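Local coordinates for protein uracil-DNA glycosylase (Epstein-Barr virus, PDB 6LYJ) that is a viral member of the uracil-DNA glycosylase superfamily, an alpha/beta protein built round a four-stranded parallel sheet, at residues E68-P80 and D138-L152. Residues are numbered along the deposited sequence; the frame is centred on the assembly and turned at random.
Sequences EDMCMAWARFCDP and DAWASQGVLLLNTIL
Trp74 and Phe77 carry a buried, mainly apolar contact in which the loop 68-80 lies against an edge strand, 145-149, of the four-stranded parallel sheet of the uracil-DNA glycosylase fold, and against the short helix 138-142 before it. The indole of Trp74 sits among three leucines. CD1 of Leu148 stands over the centre of the six-membered ring of Trp74 in a CH-pi contact, 3.8 Å from the centroid and only 4° off the normal, while the methyl of Ala75 covers the opposite face nearer the rim. At the ring edge CD1 of Leu146 lies 3.8 Å from CE3 of Trp74, and CD2 of Leu152 comes obliquely to the NE1 end. With CG between the backbone N and the carbonyl carbon, the indole is turned toward the strand, and NE1 gives a weak hydrogen bond to Cys71 O within its own loop. Trp34 of helix 32-38 meets the indole edge-to-face, and Leu146 and Leu148 also touch helix 167-181.

At the helix, CB of Ala141 presses obliquely on Phe77, 3.5 Å from CG, and Ser142 OG lies at the ring edge. Asp138 flanks the same phenyl, its carboxylate plane turned 61° from the ring. Next along, SG of Cys78 approaches CA of Gly144, the positive-phi residue of the Schellman motif that ends helix 138-142; Trp140 O there accepts from Gln143 N and Val145 N, which arrive from opposite faces of its plane.

Water joins the backbones: one molecule bridges Cys71 O and Leu152 O, and another accepts from Leu147 N and lies 2.9 Å from Trp74 O. Phe77 O receives two further waters, and Ser142 CA points its hydrogen almost straight at this oxygen, with 3.5 Å between CA and O and 173° at the hydrogen.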
loop_
_atom_site.group_PDB
_atom_site.type_symbol
_atom_site.label_atom_id
_atom_site.label_comp_id
_atom_site.label_asym_id
_atom_site.label_seq_id
_atom_site.Cartn_x
_atom_site.Cartn_y
_atom_site.Cartn_z
ATOM N N GLU A 68 3.306 -3.839 19.106
ATOM C CA GLU A 68 2.725 -2.627 19.676
ATOM C C GLU A 68 3.723 -1.473 19.681
ATOM O O GLU A 68 3.368 -0.338 19.343
ATOM C CB GLU A 68 2.214 -2.893 21.092
ATOM C CG GLU A 68 1.676 -1.637 21.764
ATOM C CD GLU A 68 1.114 -1.892 23.145
ATOM O OE1 GLU A 68 -0.123 -1.981 23.270
ATOM O OE2 GLU A 68 1.904 -2.022 24.100
ATOM N N ASP A 69 4.976 -1.741 20.050
ATOM C CA ASP A 69 5.971 -0.679 20.132
ATOM C C ASP A 69 6.559 -0.308 18.776
ATOM O O ASP A 69 7.495 0.497 18.716
ATOM C CB ASP A 69 7.089 -1.072 21.107
ATOM C CG ASP A 69 7.892 -2.282 20.644
ATOM O OD1 ASP A 69 7.663 -2.798 19.528
ATOM O OD2 ASP A 69 8.773 -2.721 21.415
ATOM N N MET A 70 6.038 -0.883 17.693
ATOM C CA MET A 70 6.391 -0.469 16.347
ATOM C C MET A 70 5.230 0.130 15.571
ATOM O O MET A 70 5.458 0.676 14.486
ATOM C CB MET A 70 6.972 -1.652 15.554
ATOM C CG MET A 70 8.309 -2.158 16.079
ATOM S SD MET A 70 9.609 -0.901 16.029
ATOM C CE MET A 70 9.724 -0.612 14.262
ATOM N N CYS A 71 3.993 0.045 16.076
ATOM C CA CYS A 71 2.875 0.542 15.281
ATOM C C CYS A 71 2.863 2.063 15.171
ATOM O O CYS A 71 2.163 2.592 14.303
ATOM C CB CYS A 71 1.535 0.046 15.843
ATOM S SG CYS A 71 0.964 0.812 17.382
ATOM N N MET A 72 3.628 2.772 16.007
ATOM C CA MET A 72 3.797 4.217 15.889
ATOM C C MET A 72 5.190 4.610 15.408
ATOM O O MET A 72 5.599 5.762 15.592
ATOM C CB MET A 72 3.497 4.905 17.224
ATOM C CG MET A 72 2.097 4.663 17.764
ATOM S SD MET A 72 0.795 5.223 16.643
ATOM C CE MET A 72 -0.668 4.770 17.572
ATOM N N ALA A 73 5.943 3.672 14.823
ATOM C CA ALA A 73 7.292 4.001 14.368
ATOM C C ALA A 73 7.285 5.145 13.364
ATOM O O ALA A 73 8.218 5.956 13.340
ATOM C CB ALA A 73 7.966 2.768 13.760
ATOM N N TRP A 74 6.231 5.236 12.545
ATOM C CA TRP A 74 6.097 6.308 11.563
ATOM C C TRP A 74 6.130 7.695 12.187
ATOM O O TRP A 74 6.349 8.678 11.470
ATOM C CB TRP A 74 4.788 6.147 10.791
ATOM C CG TRP A 74 3.592 6.080 11.692
ATOM C CD1 TRP A 74 3.039 4.958 12.241
ATOM C CD2 TRP A 74 2.822 7.185 12.178
ATOM N NE1 TRP A 74 1.961 5.293 13.023
ATOM C CE2 TRP A 74 1.808 6.655 13.004
ATOM C CE3 TRP A 74 2.882 8.568 11.986
ATOM C CZ2 TRP A 74 0.866 7.461 13.640
ATOM C CZ3 TRP A 74 1.942 9.367 12.619
ATOM C CH2 TRP A 74 0.950 8.811 13.436
ATOM N N ALA A 75 5.906 7.805 13.493
ATOM C CA ALA A 75 5.869 9.097 14.157
ATOM C C ALA A 75 7.177 9.468 14.844
ATOM O O ALA A 75 7.268 10.563 15.404
ATOM C CB ALA A 75 4.728 9.121 15.179
ATOM N N ARG A 76 8.184 8.595 14.823
ATOM C CA ARG A 76 9.375 8.777 15.644
ATOM C C ARG A 76 10.609 9.241 14.873
ATOM O O ARG A 76 11.686 9.328 15.468
ATOM C CB ARG A 76 9.704 7.485 16.396
ATOM C CG ARG A 76 8.616 7.027 17.363
ATOM C CD ARG A 76 9.145 5.988 18.351
ATOM N NE ARG A 76 9.416 4.691 17.733
ATOM C CZ ARG A 76 8.595 3.649 17.798
ATOM N NH1 ARG A 76 7.447 3.750 18.454
ATOM N NH2 ARG A 76 8.924 2.502 17.213
ATOM N N PHE A 77 10.494 9.566 13.583
ATOM C CA PHE A 77 11.692 9.871 12.807
ATOM C C PHE A 77 11.950 11.361 12.624
ATOM O O PHE A 77 13.048 11.732 12.198
ATOM C CB PHE A 77 11.619 9.224 11.415
ATOM C CG PHE A 77 11.828 7.737 11.412
ATOM C CD1 PHE A 77 10.787 6.872 11.699
ATOM C CD2 PHE A 77 13.073 7.203 11.103
ATOM C CE1 PHE A 77 10.982 5.501 11.685
ATOM C CE2 PHE A 77 13.276 5.834 11.092
ATOM C CZ PHE A 77 12.230 4.982 11.384
ATOM N N CYS A 78 10.992 12.220 12.957
ATOM C CA CYS A 78 11.212 13.655 12.854
ATOM C C CYS A 78 10.166 14.358 13.697
ATOM O O CYS A 78 9.144 13.772 14.068
ATOM C CB CYS A 78 11.148 14.145 11.401
ATOM S SG CYS A 78 9.492 14.147 10.682
ATOM N N ASP A 79 10.418 15.633 13.972
ATOM C CA ASP A 79 9.417 16.423 14.658
ATOM C C ASP A 79 8.235 16.631 13.718
ATOM O O ASP A 79 8.433 16.857 12.520
ATOM C CB ASP A 79 9.987 17.780 15.070
ATOM C CG ASP A 79 11.173 17.657 16.004
ATOM O OD1 ASP A 79 11.479 16.528 16.442
ATOM O OD2 ASP A 79 11.802 18.694 16.303
ATOM N N PRO A 80 7.002 16.557 14.221
ATOM C CA PRO A 80 5.851 16.734 13.324
ATOM C C PRO A 80 5.827 18.094 12.649
ATOM O O PRO A 80 5.359 18.200 11.508
ATOM C CB PRO A 80 4.641 16.527 14.251
ATOM C CG PRO A 80 5.184 16.595 15.649
ATOM C CD PRO A 80 6.599 16.128 15.569
ATOM N N ASP A 138 13.810 4.642 5.954
ATOM C CA ASP A 138 14.096 5.418 7.159
ATOM C C ASP A 138 14.647 6.803 6.833
ATOM O O ASP A 138 14.298 7.781 7.499
ATOM C CB ASP A 138 15.082 4.672 8.061
ATOM C CG ASP A 138 14.562 3.321 8.515
ATOM O OD1 ASP A 138 13.568 2.834 7.941
ATOM O OD2 ASP A 138 15.125 2.766 9.480
ATOM N N ALA A 139 15.528 6.905 5.833
ATOM C CA ALA A 139 16.140 8.196 5.508
ATOM C C ALA A 139 15.105 9.206 5.012
ATOM O O ALA A 139 15.176 10.402 5.346
ATOM C CB ALA A 139 17.251 8.002 4.476
ATOM N N TRP A 140 14.109 8.736 4.253
ATOM C CA TRP A 140 12.990 9.604 3.901
ATOM C C TRP A 140 12.277 10.098 5.147
ATOM O O TRP A 140 12.015 11.299 5.291
ATOM C CB TRP A 140 11.980 8.865 3.025
ATOM C CG TRP A 140 12.440 8.426 1.687
ATOM C CD1 TRP A 140 13.695 8.529 1.168
ATOM C CD2 TRP A 140 11.631 7.816 0.674
ATOM N NE1 TRP A 140 13.721 8.009 -0.106
ATOM C CE2 TRP A 140 12.463 7.567 -0.430
ATOM C CE3 TRP A 140 10.277 7.455 0.598
ATOM C CZ2 TRP A 140 11.994 6.969 -1.601
ATOM C CZ3 TRP A 140 9.810 6.861 -0.569
ATOM C CH2 TRP A 140 10.670 6.626 -1.652
ATOM N N ALA A 141 11.947 9.178 6.061
ATOM C CA ALA A 141 11.220 9.573 7.261
ATOM C C ALA A 141 12.019 10.575 8.080
ATOM O O ALA A 141 11.466 11.556 8.591
ATOM C CB ALA A 141 10.882 8.338 8.096
ATOM N N SER A 142 13.332 10.358 8.192
ATOM C CA SER A 142 14.176 11.276 8.942
ATOM C C SER A 142 14.235 12.647 8.288
ATOM O O SER A 142 14.471 13.637 8.985
ATOM C CB SER A 142 15.590 10.708 9.109
ATOM O OG SER A 142 15.580 9.515 9.877
ATOM N N GLN A 143 13.996 12.734 6.976
ATOM C CA GLN A 143 13.998 14.033 6.312
ATOM C C GLN A 143 12.627 14.707 6.305
ATOM O O GLN A 143 12.452 15.720 5.618
ATOM C CB GLN A 143 14.507 13.905 4.875
ATOM C CG GLN A 143 15.954 13.482 4.756
ATOM C CD GLN A 143 16.381 13.350 3.310
ATOM O OE1 GLN A 143 16.500 14.348 2.597
ATOM N NE2 GLN A 143 16.603 12.119 2.865
ATOM N N GLY A 144 11.655 14.173 7.040
ATOM C CA GLY A 144 10.329 14.755 7.075
ATOM C C GLY A 144 9.317 14.178 6.111
ATOM O O GLY A 144 8.303 14.830 5.838
ATOM N N VAL A 145 9.539 12.978 5.592
ATOM C CA VAL A 145 8.513 12.276 4.828
ATOM C C VAL A 145 7.738 11.393 5.796
ATOM O O VAL A 145 8.301 10.467 6.390
ATOM C CB VAL A 145 9.121 11.450 3.685
ATOM C CG1 VAL A 145 8.026 10.711 2.927
ATOM C CG2 VAL A 145 9.915 12.344 2.736
ATOM N N LEU A 146 6.449 11.680 5.964
ATOM C CA LEU A 146 5.596 10.893 6.844
ATOM C C LEU A 146 4.969 9.762 6.038
ATOM O O LEU A 146 4.188 10.010 5.113
ATOM C CB LEU A 146 4.519 11.763 7.495
ATOM C CG LEU A 146 3.812 11.104 8.683
ATOM C CD1 LEU A 146 4.763 11.055 9.872
ATOM C CD2 LEU A 146 2.523 11.825 9.059
ATOM N N LEU A 147 5.319 8.528 6.390
ATOM C CA LEU A 147 4.862 7.328 5.693
ATOM C C LEU A 147 3.733 6.722 6.521
ATOM O O LEU A 147 3.949 5.845 7.359
ATOM C CB LEU A 147 6.019 6.354 5.496
ATOM C CG LEU A 147 7.160 6.891 4.622
ATOM C CD1 LEU A 147 8.467 6.175 4.923
ATOM C CD2 LEU A 147 6.801 6.761 3.148
ATOM N N LEU A 148 2.517 7.201 6.279
ATOM C CA LEU A 148 1.374 6.962 7.152
ATOM C C LEU A 148 0.409 5.974 6.507
ATOM O O LEU A 148 -0.246 6.297 5.510
ATOM C CB LEU A 148 0.667 8.278 7.468
ATOM C CG LEU A 148 -0.593 8.153 8.323
ATOM C CD1 LEU A 148 -0.253 7.551 9.677
ATOM C CD2 LEU A 148 -1.262 9.521 8.476
ATOM N N ASN A 149 0.316 4.780 7.085
ATOM C CA ASN A 149 -0.767 3.851 6.784
ATOM C C ASN A 149 -2.039 4.321 7.475
ATOM O O ASN A 149 -2.016 4.664 8.661
ATOM C CB ASN A 149 -0.413 2.437 7.252
ATOM C CG ASN A 149 0.487 1.702 6.284
ATOM O OD1 ASN A 149 0.428 1.917 5.073
ATOM N ND2 ASN A 149 1.328 0.820 6.814
ATOM N N THR A 150 -3.158 4.332 6.740
ATOM C CA THR A 150 -4.412 4.761 7.352
ATOM C C THR A 150 -4.887 3.770 8.412
ATOM O O THR A 150 -5.572 4.164 9.364
ATOM C CB THR A 150 -5.494 4.954 6.282
ATOM O OG1 THR A 150 -5.529 3.816 5.417
ATOM C CG2 THR A 150 -5.223 6.194 5.445
ATOM N N ILE A 151 -4.539 2.494 8.263
ATOM C CA ILE A 151 -4.799 1.460 9.260
ATOM C C ILE A 151 -3.457 1.013 9.821
ATOM O O ILE A 151 -2.546 0.669 9.057
ATOM C CB ILE A 151 -5.573 0.271 8.661
ATOM C CG1 ILE A 151 -6.828 0.742 7.923
ATOM C CG2 ILE A 151 -5.935 -0.741 9.739
ATOM C CD1 ILE A 151 -7.778 1.560 8.785
ATOM N N LEU A 152 -3.321 1.026 11.147
ATOM C CA LEU A 152 -1.999 0.893 11.750
ATOM C C LEU A 152 -1.671 -0.522 12.214
ATOM O O LEU A 152 -0.510 -0.787 12.544
ATOM C CB LEU A 152 -1.847 1.867 12.930
ATOM C CG LEU A 152 -1.839 3.350 12.544
ATOM C CD1 LEU A 152 -1.710 4.251 13.766
ATOM C CD2 LEU A 152 -0.737 3.643 11.539
HETATM O O HOH W 1 1.800 0.703 12.233
HETATM O O HOH W 2 7.167 8.395 8.749
HETATM O O HOH W 3 15.537 10.074 12.403
HETATM O O HOH W 4 14.902 14.156 11.835
#